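PDB 4O1N: superantigen-like protein from Staphylococcus aureus, which probably promotes virulence by proteolytically cleaving host proteins, among them type I and type IV collagens and the cytokines IL8, IL17A and IFN-gamma. Local coordinates for residues A[38-43]-A[82-87]; A[63-68]-A[102-107]; A[33-38]-A[147-152]. All coordinates share one frame; numbering follows the deposited sequence.

Contact 1: residues A[38-43]-A[82-87]; sequences RKNVTG and NIDVFI
Val-41 and Ile-83 face each other as an antiparallel hydrogen-bonded pair, their side chains on the same face of the sheet. Val-41 N donates to Ile-83 O at 3.0 Å, whereas the return bond from Ile-83 N to Val-41 O is weak at 3.4 Å. With chi1 at 57°, Ile-83 CG1 lies between its own backbone N and carbonyl carbon, and this turns the longer branch toward the partner strand: CG1 comes within 3.8 Å of Val-41 CG2, the two side chains crossing at about a right angle. Three residues back on one strand and two on along the other, Arg-38 pairs with Val-85, and Val-85 N reaches Arg-38 O at 2.9 Å. The register slips by one residue between these pairs, the mark of a beta bulge, and Asp-84 serves the corner the chain turns at Lys-39 and Asn-40. Its OD1 receives Asn-40 N at 3.0 Å in a nearly straight bond (171° at the hydrogen) from above the carboxylate plane. The same oxygen is gripped by the hydroxyl of Ser-107, while OD2 forms a salt bridge to Lys-139, so both oxygens of this buried carboxylate are satisfied. Lys-39 slants across it, its CB 3.6 Å from Asp-84 OD1. Within the OB-fold barrel, 38-43 swings from strand 36-38 into strand 41-48 around 83-87; strand 98-106 flanks 83-87, and Leu-54 and Val-58 of strand 51-58 pack against the apolar pair.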
ATOM      1  N   ARG A  38       1.908   8.198   8.126  1.00 30.46           N
ATOM      2  CA  ARG A  38       2.403   9.525   8.408  1.00 35.89           C
ATOM      3  C   ARG A  38       3.122  10.037   7.209  1.00 34.59           C
ATOM      4  O   ARG A  38       3.833   9.271   6.573  1.00 36.67           O
ATOM      5  CB  ARG A  38       3.390   9.477   9.577  1.00 43.34           C
ATOM      6  CG  ARG A  38       2.730   9.252  10.938  1.00 50.28           C
ATOM      7  CD  ARG A  38       1.731  10.354  11.331  1.00 54.39           C
ATOM      8  NE  ARG A  38       1.218  10.164  12.696  1.00 62.96           N
ATOM      9  CZ  ARG A  38       1.205  11.110  13.645  1.00 77.60           C
ATOM     10  NH1 ARG A  38       1.605  12.367  13.405  1.00 81.49           N
ATOM     11  NH2 ARG A  38       0.756  10.813  14.859  1.00 87.22           N
ATOM     12  N   LYS A  39       3.009  11.344   6.968  1.00 35.44           N
ATOM     13  CA  LYS A  39       3.685  12.031   5.847  1.00 37.45           C
ATOM     14  C   LYS A  39       4.731  13.042   6.291  1.00 35.82           C
ATOM     15  O   LYS A  39       4.617  13.597   7.395  1.00 34.67           O
ATOM     16  CB  LYS A  39       2.660  12.733   4.989  1.00 39.01           C
ATOM     17  CG  LYS A  39       1.521  11.796   4.637  1.00 41.95           C
ATOM     18  CD  LYS A  39       0.661  12.270   3.470  1.00 42.12           C
ATOM     19  CE  LYS A  39      -0.462  11.270   3.210  1.00 45.99           C
ATOM     20  NZ  LYS A  39      -1.382  11.725   2.125  1.00 48.03           N
ATOM     21  N   ASN A  40       5.730  13.274   5.428  1.00 35.03           N
ATOM     22  CA  ASN A  40       6.852  14.183   5.729  1.00 36.82           C
ATOM     23  C   ASN A  40       7.587  13.891   7.014  1.00 34.19           C
ATOM     24  O   ASN A  40       7.873  14.790   7.781  1.00 35.32           O
ATOM     25  CB  ASN A  40       6.393  15.611   5.745  1.00 39.93           C
ATOM     26  CG  ASN A  40       5.728  15.997   4.441  1.00 45.52           C
ATOM     27  OD1 ASN A  40       6.373  16.523   3.530  1.00 59.06           O
ATOM     28  ND2 ASN A  40       4.439  15.729   4.334  1.00 44.76           N
ATOM     29  N   VAL A  41       7.901  12.621   7.205  1.00 31.69           N
ATOM     30  CA  VAL A  41       8.686  12.163   8.306  1.00 30.32           C
ATOM     31  C   VAL A  41      10.144  12.027   7.893  1.00 29.62           C
ATOM     32  O   VAL A  41      10.488  12.189   6.736  1.00 29.16           O
ATOM     33  CB  VAL A  41       8.160  10.811   8.816  1.00 29.90           C
ATOM     34  CG1 VAL A  41       6.709  10.927   9.058  1.00 31.38           C
ATOM     35  CG2 VAL A  41       8.390   9.645   7.846  1.00 29.49           C
ATOM     36  N   THR A  42      10.974  11.725   8.875  1.00 31.20           N
ATOM     37  CA  THR A  42      12.374  11.489   8.683  1.00 35.07           C
ATOM     38  C   THR A  42      12.656  10.120   9.250  1.00 33.35           C
ATOM     39  O   THR A  42      12.142   9.781  10.270  1.00 33.80           O
ATOM     40  CB  THR A  42      13.205  12.621   9.318  1.00 38.36           C
ATOM     41  OG1 THR A  42      12.973  13.810   8.543  1.00 41.13           O
ATOM     42  CG2 THR A  42      14.750  12.316   9.291  1.00 44.51           C
ATOM     43  N   GLY A  43      13.424   9.314   8.529  1.00 34.67           N
ATOM     44  CA  GLY A  43      13.841   8.011   9.006  1.00 35.94           C
ATOM     45  C   GLY A  43      15.312   7.760   8.717  1.00 35.18           C
ATOM     46  O   GLY A  43      15.908   8.483   7.919  1.00 35.89           O
ATOM     47  N   ASN A  82      11.829  13.926   4.024  1.00 30.71           N
ATOM     48  CA  ASN A  82      10.795  14.025   2.967  1.00 31.81           C
ATOM     49  C   ASN A  82      10.359  12.695   2.422  1.00 32.01           C
ATOM     50  O   ASN A  82      10.324  12.486   1.209  1.00 32.27           O
ATOM     51  CB  ASN A  82      11.243  14.922   1.798  1.00 33.09           C
ATOM     52  CG  ASN A  82      11.555  16.357   2.220  1.00 33.72           C
ATOM     53  OD1 ASN A  82      12.362  16.990   1.589  1.00 39.69           O
ATOM     54  ND2 ASN A  82      10.907  16.872   3.251  1.00 35.10           N
ATOM     55  N   ILE A  83      10.042  11.798   3.344  1.00 32.28           N
ATOM     56  CA  ILE A  83       9.492  10.482   3.021  1.00 32.03           C
ATOM     57  C   ILE A  83       8.122  10.353   3.714  1.00 29.89           C
ATOM     58  O   ILE A  83       7.867  10.999   4.712  1.00 29.87           O
ATOM     59  CB  ILE A  83      10.458   9.339   3.443  1.00 31.44           C
ATOM     60  CG1 ILE A  83      10.790   9.408   4.936  1.00 31.51           C
ATOM     61  CG2 ILE A  83      11.763   9.438   2.660  1.00 31.80           C
ATOM     62  CD1 ILE A  83      11.281   8.097   5.507  1.00 32.28           C
ATOM     63  N   ASP A  84       7.235   9.577   3.125  1.00 29.04           N
ATOM     64  CA  ASP A  84       5.945   9.244   3.718  1.00 27.41           C
ATOM     65  C   ASP A  84       6.008   7.760   3.976  1.00 26.03           C
ATOM     66  O   ASP A  84       6.672   7.005   3.272  1.00 26.30           O
ATOM     67  CB  ASP A  84       4.775   9.496   2.750  1.00 28.13           C
ATOM     68  CG  ASP A  84       4.646  10.961   2.309  1.00 31.78           C
ATOM     69  OD1 ASP A  84       5.360  11.858   2.832  1.00 34.55           O
ATOM     70  OD2 ASP A  84       3.801  11.224   1.415  1.00 32.88           O
ATOM     71  N   VAL A  85       5.219   7.328   4.910  1.00 25.27           N
ATOM     72  CA  VAL A  85       5.350   6.016   5.445  1.00 25.68           C
ATOM     73  C   VAL A  85       3.939   5.382   5.599  1.00 25.24           C
ATOM     74  O   VAL A  85       2.969   6.051   6.009  1.00 26.29           O
ATOM     75  CB  VAL A  85       6.139   6.203   6.751  1.00 26.43           C
ATOM     76  CG1 VAL A  85       5.451   5.579   7.939  1.00 27.94           C
ATOM     77  CG2 VAL A  85       7.546   5.690   6.589  1.00 26.07           C
ATOM     78  N   PHE A  86       3.815   4.119   5.223  1.00 24.51           N
ATOM     79  CA  PHE A  86       2.570   3.353   5.356  1.00 23.86           C
ATOM     80  C   PHE A  86       2.930   2.002   5.982  1.00 24.10           C
ATOM     81  O   PHE A  86       3.520   1.131   5.340  1.00 23.85           O
ATOM     82  CB  PHE A  86       1.930   3.166   3.984  1.00 25.05           C
ATOM     83  CG  PHE A  86       0.519   2.628   4.018  1.00 24.16           C
ATOM     84  CD1 PHE A  86      -0.572   3.502   3.911  1.00 25.13           C
ATOM     85  CD2 PHE A  86       0.281   1.270   4.121  1.00 23.72           C
ATOM     86  CE1 PHE A  86      -1.861   3.032   3.940  1.00 24.16           C
ATOM     87  CE2 PHE A  86      -1.005   0.786   4.142  1.00 23.82           C
ATOM     88  CZ  PHE A  86      -2.072   1.662   4.052  1.00 24.45           C
ATOM     89  N   ILE A  87       2.584   1.864   7.254  1.00 24.85           N
ATOM     90  CA  ILE A  87       3.165   0.858   8.135  1.00 25.36           C
ATOM     91  C   ILE A  87       2.097  -0.102   8.635  1.00 24.35           C
ATOM     92  O   ILE A  87       1.062   0.311   9.145  1.00 24.42           O
ATOM     93  CB  ILE A  87       3.810   1.533   9.369  1.00 26.40           C
ATOM     94  CG1 ILE A  87       5.144   2.167   8.998  1.00 25.96           C
ATOM     95  CG2 ILE A  87       4.090   0.538  10.491  1.00 27.72           C
ATOM     96  CD1 ILE A  87       5.630   3.162  10.029  1.00 24.29           C
TER

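Contact 2: residues A[63-68]-A[102-107]; sequences SRITLL and GGVTKS
Gly-102 N donates to Thr-66 O at 3.0 Å, and this bond is the one hydrogen bond that ties 63-68 directly to 102-107. It is fairly straight, with 160° at the hydrogen, and meets the oxygen almost head-on. Thr-66 is also linked through its backbone to Ser-100, so the bond prolongs the pairing of strand 61-66 with strand 98-106 to the point where the latter is interrupted. There the chain passes through Gly-102 and Gly-103, both with positive phi (69° at Gly-102), a conformation that favours glycine. Beyond this break the backbones diverge, and side chains take over. Ile-65 carries most of what follows. Its CG2 stands anti to the backbone N and is thereby directed at the second segment, where it lies against the peptide of Gly-102 and 3.9 Å from Val-104 CG2. Ile-65 CD1 reaches the same methyl, also at 3.9 Å, so Val-104 CG2 is met by both branches of the isoleucine. Leu-67 CD2 adds a looser touch, 4.3 Å from Val-104 CG2. In an OB fold the third and fifth strands run parallel and close the barrel, and that is the role of this pair here. Leu-54 packs on both Ile-65 and Val-104, Val-85 adds to the wall beside Ile-65, and Phe-75 touches Val-104. The chemistry thus implies a division of labour: one backbone bond ends the pairing that Arg-64 and Thr-66 make with Asn-98 and Ser-100, and beyond it buried methyl groups fill the space between the diverging chains.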
ATOM      1  N   SER A  63       9.081   2.192  14.752  1.00 32.64           N
ATOM      2  CA  SER A  63       8.917   1.263  13.639  1.00 31.36           C
ATOM      3  C   SER A  63      10.203   0.926  12.914  1.00 28.90           C
ATOM      4  O   SER A  63      11.035   1.789  12.651  1.00 28.29           O
ATOM      5  CB  SER A  63       7.918   1.833  12.592  1.00 29.65           C
ATOM      6  OG  SER A  63       6.614   1.881  13.096  1.00 28.59           O
ATOM      7  N   ARG A  64      10.312  -0.325  12.520  1.00 28.08           N
ATOM      8  CA  ARG A  64      11.393  -0.762  11.653  1.00 29.80           C
ATOM      9  C   ARG A  64      10.842  -1.436  10.373  1.00 30.71           C
ATOM     10  O   ARG A  64      10.161  -2.470  10.415  1.00 27.98           O
ATOM     11  CB  ARG A  64      12.324  -1.678  12.434  1.00 31.09           C
ATOM     12  CG  ARG A  64      13.597  -2.079  11.704  1.00 32.57           C
ATOM     13  CD  ARG A  64      13.489  -3.508  11.232  1.00 35.20           C
ATOM     14  NE  ARG A  64      14.436  -4.377  11.882  1.00 37.18           N
ATOM     15  CZ  ARG A  64      14.366  -5.705  11.920  1.00 38.56           C
ATOM     16  NH1 ARG A  64      13.377  -6.380  11.358  1.00 38.73           N
ATOM     17  NH2 ARG A  64      15.315  -6.357  12.550  1.00 39.89           N
ATOM     18  N   ILE A  65      11.149  -0.819   9.229  1.00 32.15           N
ATOM     19  CA  ILE A  65      10.564  -1.203   7.947  1.00 30.86           C
ATOM     20  C   ILE A  65      11.592  -1.915   7.113  1.00 29.83           C
ATOM     21  O   ILE A  65      12.592  -1.332   6.790  1.00 30.63           O
ATOM     22  CB  ILE A  65      10.082   0.036   7.182  1.00 31.12           C
ATOM     23  CG1 ILE A  65       9.021   0.755   8.013  1.00 31.95           C
ATOM     24  CG2 ILE A  65       9.504  -0.342   5.823  1.00 30.89           C
ATOM     25  CD1 ILE A  65       8.572   2.064   7.419  1.00 32.18           C
ATOM     26  N   THR A  66      11.340  -3.174   6.777  1.00 28.24           N
ATOM     27  CA  THR A  66      12.230  -3.921   5.919  1.00 27.45           C
ATOM     28  C   THR A  66      12.081  -3.482   4.462  1.00 29.67           C
ATOM     29  O   THR A  66      10.967  -3.329   3.960  1.00 27.14           O
ATOM     30  CB  THR A  66      11.968  -5.435   6.009  1.00 27.55           C
ATOM     31  OG1 THR A  66      11.944  -5.866   7.375  1.00 26.13           O
ATOM     32  CG2 THR A  66      13.055  -6.244   5.311  1.00 26.62           C
ATOM     33  N   LEU A  67      13.238  -3.277   3.803  1.00 33.42           N
ATOM     34  CA  LEU A  67      13.335  -2.915   2.385  1.00 34.09           C
ATOM     35  C   LEU A  67      13.892  -4.078   1.579  1.00 36.53           C
ATOM     36  O   LEU A  67      15.031  -4.483   1.770  1.00 35.72           O
ATOM     37  CB  LEU A  67      14.235  -1.709   2.187  1.00 33.40           C
ATOM     38  CG  LEU A  67      13.913  -0.538   3.091  1.00 33.79           C
ATOM     39  CD1 LEU A  67      15.011   0.497   3.031  1.00 34.03           C
ATOM     40  CD2 LEU A  67      12.591   0.104   2.713  1.00 33.17           C
ATOM     41  N   LEU A  68      13.078  -4.565   0.651  1.00 40.95           N
ATOM     42  CA  LEU A  68      13.254  -5.859   0.013  1.00 43.85           C
ATOM     43  C   LEU A  68      13.464  -5.725  -1.472  1.00 48.69           C
ATOM     44  O   LEU A  68      14.257  -6.432  -2.046  1.00 58.63           O
ATOM     45  CB  LEU A  68      11.974  -6.682   0.205  1.00 45.26           C
ATOM     46  CG  LEU A  68      11.916  -7.847   1.185  1.00 46.25           C
ATOM     47  CD1 LEU A  68      13.047  -7.768   2.200  1.00 45.00           C
ATOM     48  CD2 LEU A  68      10.545  -7.875   1.857  1.00 46.86           C
ATOM     49  N   GLY A 102       8.091  -2.518   3.362  1.00 28.49           N
ATOM     50  CA  GLY A 102       7.871  -1.584   2.254  1.00 28.22           C
ATOM     51  C   GLY A 102       7.070  -0.373   2.679  1.00 27.04           C
ATOM     52  O   GLY A 102       7.209   0.124   3.797  1.00 25.79           O
ATOM     53  N   GLY A 103       6.274   0.131   1.746  1.00 25.56           N
ATOM     54  CA  GLY A 103       5.392   1.218   2.021  1.00 24.60           C
ATOM     55  C   GLY A 103       6.061   2.536   2.326  1.00 24.35           C
ATOM     56  O   GLY A 103       5.436   3.401   2.964  1.00 22.59           O
ATOM     57  N   VAL A 104       7.303   2.707   1.867  1.00 24.40           N
ATOM     58  CA  VAL A 104       7.995   3.977   2.000  1.00 25.11           C
ATOM     59  C   VAL A 104       8.074   4.662   0.664  1.00 24.99           C
ATOM     60  O   VAL A 104       8.554   4.078  -0.281  1.00 26.80           O
ATOM     61  CB  VAL A 104       9.436   3.806   2.493  1.00 26.69           C
ATOM     62  CG1 VAL A 104      10.038   5.174   2.850  1.00 27.29           C
ATOM     63  CG2 VAL A 104       9.486   2.876   3.682  1.00 26.60           C
ATOM     64  N   THR A 105       7.664   5.914   0.604  1.00 24.99           N
ATOM     65  CA  THR A 105       7.685   6.668  -0.633  1.00 26.43           C
ATOM     66  C   THR A 105       8.214   8.077  -0.439  1.00 27.42           C
ATOM     67  O   THR A 105       8.400   8.541   0.678  1.00 28.90           O
ATOM     68  CB  THR A 105       6.259   6.778  -1.168  1.00 27.46           C
ATOM     69  OG1 THR A 105       5.383   7.123  -0.090  1.00 26.84           O
ATOM     70  CG2 THR A 105       5.817   5.441  -1.734  1.00 28.26           C
ATOM     71  N   LYS A 106       8.461   8.765  -1.534  1.00 30.18           N
ATOM     72  CA  LYS A 106       8.889  10.143  -1.464  1.00 31.69           C
ATOM     73  C   LYS A 106       7.655  10.954  -1.211  1.00 31.60           C
ATOM     74  O   LYS A 106       6.623  10.710  -1.843  1.00 28.75           O
ATOM     75  CB  LYS A 106       9.521  10.600  -2.768  1.00 35.02           C
ATOM     76  CG  LYS A 106      10.759   9.839  -3.156  1.00 40.00           C
ATOM     77  CD  LYS A 106      11.569  10.649  -4.168  1.00 49.07           C
ATOM     78  CE  LYS A 106      12.767   9.876  -4.754  1.00 54.50           C
ATOM     79  NZ  LYS A 106      12.496   9.471  -6.175  1.00 55.59           N
ATOM     80  N   SER A 107       7.792  11.911  -0.294  1.00 31.61           N
ATOM     81  CA  SER A 107       6.788  12.916  -0.023  1.00 32.53           C
ATOM     82  C   SER A 107       6.490  13.725  -1.260  1.00 31.11           C
ATOM     83  O   SER A 107       7.252  13.737  -2.219  1.00 30.26           O
ATOM     84  CB  SER A 107       7.278  13.866   1.087  1.00 34.41           C
ATOM     85  OG  SER A 107       7.313  13.209   2.348  1.00 38.04           O
TER

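Contact 3: residues A[33-38]-A[147-152]; sequences KPILER and LDYRLR
Ile-35 sets its CD1 over the centre of one face of the Tyr-149 ring, and this is the tightly packed part of the contact. That methyl, Ile-35 CD1, sits 3.8 Å from the Tyr-149 ring centroid and only 9° off the normal, a well-centred CH-pi contact, while Ile-35 CG1 settles toward the rim at 3.7 Å from Tyr-149 CE2. The tyrosine reaches out from the helix because its CG is anti to the backbone N (chi1 -176°), which sends the ring to meet an isoleucine approaching from the opposite direction. At the far end of the ring the hydroxyl donates to Lys-33 O; the modelled separation of 2.5 Å between Tyr-149 OH and Lys-33 O is very short, and its exact value is doubtful. One side chain is therefore held twice, by its face and by its phenol oxygen, which should limit its freedom to swing. Staphylococcal and streptococcal superantigens and their relatives pair an N-terminal OB domain with a C-terminal beta-grasp domain, and here the edge strand of the first and the lead-in to it meet helix 144-159 of the second. Tyr-31 of the N-terminal helix also touches Tyr-149, and Phe-86 packs against both Ile-35 and Arg-150. Beside it, at Glu-37 and Arg-150, the interface becomes polar and more open to solvent; both residues are partly exposed and a water joins them. Arg-150, bent at its middle torsions, presents NH1 to Glu-37 OE2 in a salt bridge of 2.9 Å, edge-on, with the carboxylate and guanidinium planes 32° apart. The glutamate is fully extended. The water donates to Glu-37 OE1 at 2.8 Å and accepts from Arg-150 NH1, closing a small bridged circuit. Arg-150 NE is engaged by Glu-153, one helical turn on.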
ATOM      1  N   LYS A  33      -5.719  -5.357   9.718  1.00 28.76           N
ATOM      2  CA  LYS A  33      -4.769  -4.787  10.623  1.00 28.42           C
ATOM      3  C   LYS A  33      -4.762  -3.251  10.521  1.00 28.51           C
ATOM      4  O   LYS A  33      -4.865  -2.679   9.435  1.00 26.82           O
ATOM      5  CB  LYS A  33      -3.378  -5.323  10.349  1.00 28.33           C
ATOM      6  CG  LYS A  33      -3.158  -6.791  10.655  1.00 28.48           C
ATOM      7  CD  LYS A  33      -1.809  -7.211  10.073  1.00 29.55           C
ATOM      8  CE  LYS A  33      -1.390  -8.632  10.438  1.00 29.48           C
ATOM      9  NZ  LYS A  33      -0.825  -8.726  11.810  1.00 29.62           N
ATOM     10  N   PRO A  34      -4.616  -2.573  11.663  1.00 29.38           N
ATOM     11  CA  PRO A  34      -4.521  -1.126  11.647  1.00 28.75           C
ATOM     12  C   PRO A  34      -3.251  -0.641  10.985  1.00 28.13           C
ATOM     13  O   PRO A  34      -2.279  -1.378  10.891  1.00 28.20           O
ATOM     14  CB  PRO A  34      -4.525  -0.745  13.134  1.00 29.36           C
ATOM     15  CG  PRO A  34      -4.109  -1.959  13.851  1.00 30.35           C
ATOM     16  CD  PRO A  34      -4.546  -3.127  13.027  1.00 30.04           C
ATOM     17  N   ILE A  35      -3.285   0.612  10.548  1.00 27.36           N
ATOM     18  CA  ILE A  35      -2.240   1.218   9.776  1.00 26.09           C
ATOM     19  C   ILE A  35      -1.697   2.426  10.479  1.00 25.85           C
ATOM     20  O   ILE A  35      -2.460   3.238  10.963  1.00 26.08           O
ATOM     21  CB  ILE A  35      -2.791   1.728   8.441  1.00 25.86           C
ATOM     22  CG1 ILE A  35      -3.357   0.567   7.629  1.00 26.47           C
ATOM     23  CG2 ILE A  35      -1.713   2.430   7.632  1.00 26.78           C
ATOM     24  CD1 ILE A  35      -2.349  -0.514   7.261  1.00 27.10           C
ATOM     25  N   LEU A  36      -0.374   2.546  10.502  1.00 23.71           N
ATOM     26  CA  LEU A  36       0.253   3.752  10.911  1.00 23.91           C
ATOM     27  C   LEU A  36       0.709   4.451   9.623  1.00 25.04           C
ATOM     28  O   LEU A  36       1.600   3.967   8.889  1.00 25.35           O
ATOM     29  CB  LEU A  36       1.437   3.452  11.837  1.00 23.86           C
ATOM     30  CG  LEU A  36       2.327   4.666  12.111  1.00 23.80           C
ATOM     31  CD1 LEU A  36       1.471   5.731  12.789  1.00 24.33           C
ATOM     32  CD2 LEU A  36       3.512   4.312  12.978  1.00 24.34           C
ATOM     33  N   GLU A  37       0.113   5.605   9.379  1.00 25.92           N
ATOM     34  CA  GLU A  37       0.291   6.338   8.148  1.00 28.18           C
ATOM     35  C   GLU A  37       0.690   7.793   8.492  1.00 29.51           C
ATOM     36  O   GLU A  37      -0.105   8.511   9.088  1.00 28.29           O
ATOM     37  CB  GLU A  37      -1.007   6.297   7.359  1.00 27.77           C
ATOM     38  CG  GLU A  37      -0.962   7.061   6.050  1.00 31.84           C
ATOM     39  CD  GLU A  37      -2.274   6.993   5.285  1.00 32.31           C
ATOM     40  OE1 GLU A  37      -2.390   7.559   4.201  1.00 35.43           O
ATOM     41  OE2 GLU A  37      -3.201   6.374   5.771  1.00 34.42           O
ATOM     42  N   ARG A  38       1.908   8.198   8.126  1.00 30.46           N
ATOM     43  CA  ARG A  38       2.403   9.525   8.408  1.00 35.89           C
ATOM     44  C   ARG A  38       3.122  10.037   7.209  1.00 34.59           C
ATOM     45  O   ARG A  38       3.833   9.271   6.573  1.00 36.67           O
ATOM     46  CB  ARG A  38       3.390   9.477   9.577  1.00 43.34           C
ATOM     47  CG  ARG A  38       2.730   9.252  10.938  1.00 50.28           C
ATOM     48  CD  ARG A  38       1.731  10.354  11.331  1.00 54.39           C
ATOM     49  NE  ARG A  38       1.218  10.164  12.696  1.00 62.96           N
ATOM     50  CZ  ARG A  38       1.205  11.110  13.645  1.00 77.60           C
ATOM     51  NH1 ARG A  38       1.605  12.367  13.405  1.00 81.49           N
ATOM     52  NH2 ARG A  38       0.756  10.813  14.859  1.00 87.22           N
ATOM     53  N   LEU A 147      -2.062   0.973  -1.996  1.00 25.79           N
ATOM     54  CA  LEU A 147      -3.186   0.771  -2.908  1.00 25.39           C
ATOM     55  C   LEU A 147      -3.806  -0.574  -2.670  1.00 24.90           C
ATOM     56  O   LEU A 147      -5.022  -0.686  -2.580  1.00 25.77           O
ATOM     57  CB  LEU A 147      -2.737   0.869  -4.358  1.00 26.22           C
ATOM     58  CG  LEU A 147      -2.491   2.295  -4.836  1.00 26.04           C
ATOM     59  CD1 LEU A 147      -1.775   2.300  -6.172  1.00 27.68           C
ATOM     60  CD2 LEU A 147      -3.806   3.013  -4.966  1.00 26.82           C
ATOM     61  N   ASP A 148      -2.968  -1.596  -2.548  1.00 24.63           N
ATOM     62  CA  ASP A 148      -3.459  -2.939  -2.242  1.00 25.12           C
ATOM     63  C   ASP A 148      -4.306  -2.973  -0.968  1.00 25.17           C
ATOM     64  O   ASP A 148      -5.469  -3.427  -0.981  1.00 25.31           O
ATOM     65  CB  ASP A 148      -2.303  -3.915  -2.098  1.00 25.13           C
ATOM     66  CG  ASP A 148      -2.757  -5.279  -1.673  1.00 25.89           C
ATOM     67  OD1 ASP A 148      -3.657  -5.810  -2.368  1.00 25.93           O
ATOM     68  OD2 ASP A 148      -2.240  -5.794  -0.643  1.00 25.71           O
ATOM     69  N   TYR A 149      -3.742  -2.456   0.120  1.00 25.42           N
ATOM     70  CA  TYR A 149      -4.446  -2.468   1.383  1.00 25.81           C
ATOM     71  C   TYR A 149      -5.757  -1.731   1.242  1.00 25.46           C
ATOM     72  O   TYR A 149      -6.776  -2.294   1.556  1.00 26.62           O
ATOM     73  CB  TYR A 149      -3.616  -1.882   2.543  1.00 25.95           C
ATOM     74  CG  TYR A 149      -4.321  -1.977   3.902  1.00 26.51           C
ATOM     75  CD1 TYR A 149      -4.120  -3.057   4.759  1.00 26.03           C
ATOM     76  CD2 TYR A 149      -5.226  -0.990   4.298  1.00 27.82           C
ATOM     77  CE1 TYR A 149      -4.790  -3.149   5.958  1.00 26.22           C
ATOM     78  CE2 TYR A 149      -5.913  -1.068   5.496  1.00 26.80           C
ATOM     79  CZ  TYR A 149      -5.686  -2.139   6.322  1.00 27.54           C
ATOM     80  OH  TYR A 149      -6.362  -2.181   7.517  1.00 28.62           O
ATOM     81  N   ARG A 150      -5.739  -0.502   0.743  1.00 26.29           N
ATOM     82  CA  ARG A 150      -6.940   0.355   0.793  1.00 27.14           C
ATOM     83  C   ARG A 150      -8.051  -0.145  -0.109  1.00 27.60           C
ATOM     84  O   ARG A 150      -9.227   0.016   0.230  1.00 25.80           O
ATOM     85  CB  ARG A 150      -6.607   1.793   0.461  1.00 27.19           C
ATOM     86  CG  ARG A 150      -5.595   2.409   1.433  1.00 28.77           C
ATOM     87  CD  ARG A 150      -6.199   3.418   2.406  1.00 27.46           C
ATOM     88  NE  ARG A 150      -6.481   2.877   3.716  1.00 27.22           N
ATOM     89  CZ  ARG A 150      -5.926   3.255   4.870  1.00 27.57           C
ATOM     90  NH1 ARG A 150      -4.991   4.180   4.948  1.00 27.59           N
ATOM     91  NH2 ARG A 150      -6.323   2.688   5.982  1.00 28.78           N
ATOM     92  N   LEU A 151      -7.694  -0.765  -1.242  1.00 28.94           N
ATOM     93  CA  LEU A 151      -8.720  -1.284  -2.142  1.00 27.68           C
ATOM     94  C   LEU A 151      -9.332  -2.499  -1.480  1.00 27.11           C
ATOM     95  O   LEU A 151     -10.548  -2.665  -1.513  1.00 25.73           O
ATOM     96  CB  LEU A 151      -8.137  -1.630  -3.494  1.00 28.50           C
ATOM     97  CG  LEU A 151      -7.664  -0.387  -4.241  1.00 29.25           C
ATOM     98  CD1 LEU A 151      -6.680  -0.706  -5.371  1.00 28.76           C
ATOM     99  CD2 LEU A 151      -8.859   0.346  -4.811  1.00 30.16           C
ATOM    100  N   ARG A 152      -8.507  -3.335  -0.849  1.00 26.60           N
ATOM    101  CA  ARG A 152      -9.059  -4.528  -0.229  1.00 28.48           C
ATOM    102  C   ARG A 152      -9.925  -4.164   0.954  1.00 29.80           C
ATOM    103  O   ARG A 152     -10.997  -4.745   1.146  1.00 31.83           O
ATOM    104  CB  ARG A 152      -7.985  -5.508   0.174  1.00 28.76           C
ATOM    105  CG  ARG A 152      -7.251  -6.109  -1.009  1.00 29.39           C
ATOM    106  CD  ARG A 152      -6.484  -7.378  -0.630  1.00 29.15           C
ATOM    107  NE  ARG A 152      -5.317  -7.592  -1.503  1.00 28.77           N
ATOM    108  CZ  ARG A 152      -4.769  -8.772  -1.800  1.00 28.85           C
ATOM    109  NH1 ARG A 152      -5.253  -9.900  -1.317  1.00 29.43           N
ATOM    110  NH2 ARG A 152      -3.713  -8.819  -2.592  1.00 29.35           N
TER
HETATM  111  O   HOH W   1      -4.152   5.860   2.835  1.00 19.27           O

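In the fold
Contacts 1 and 2 both belong to the OB barrel and lie about 8 Å apart between centres, their strands 83-87 and 98-106 being neighbours in one sheet; contact 3 instead joins that barrel to the beta-grasp domain. Contact 2 is buried, apolar in its side chains and tied by one backbone bond. Contact 1 is partly buried, resting mainly on backbone pairing with a carboxylate at the bulge. Contact 3 lies at the surface although its centre is only about 6 Å from that of the chain, and mixes ring packing with a hydrated ion pair. Arg-38 occurs in contacts 1 and 3. Phe-86, on the strand of contact 1, links all three: its N bonds to Gly-103 O of contact 2 and its ring packs on contact 3.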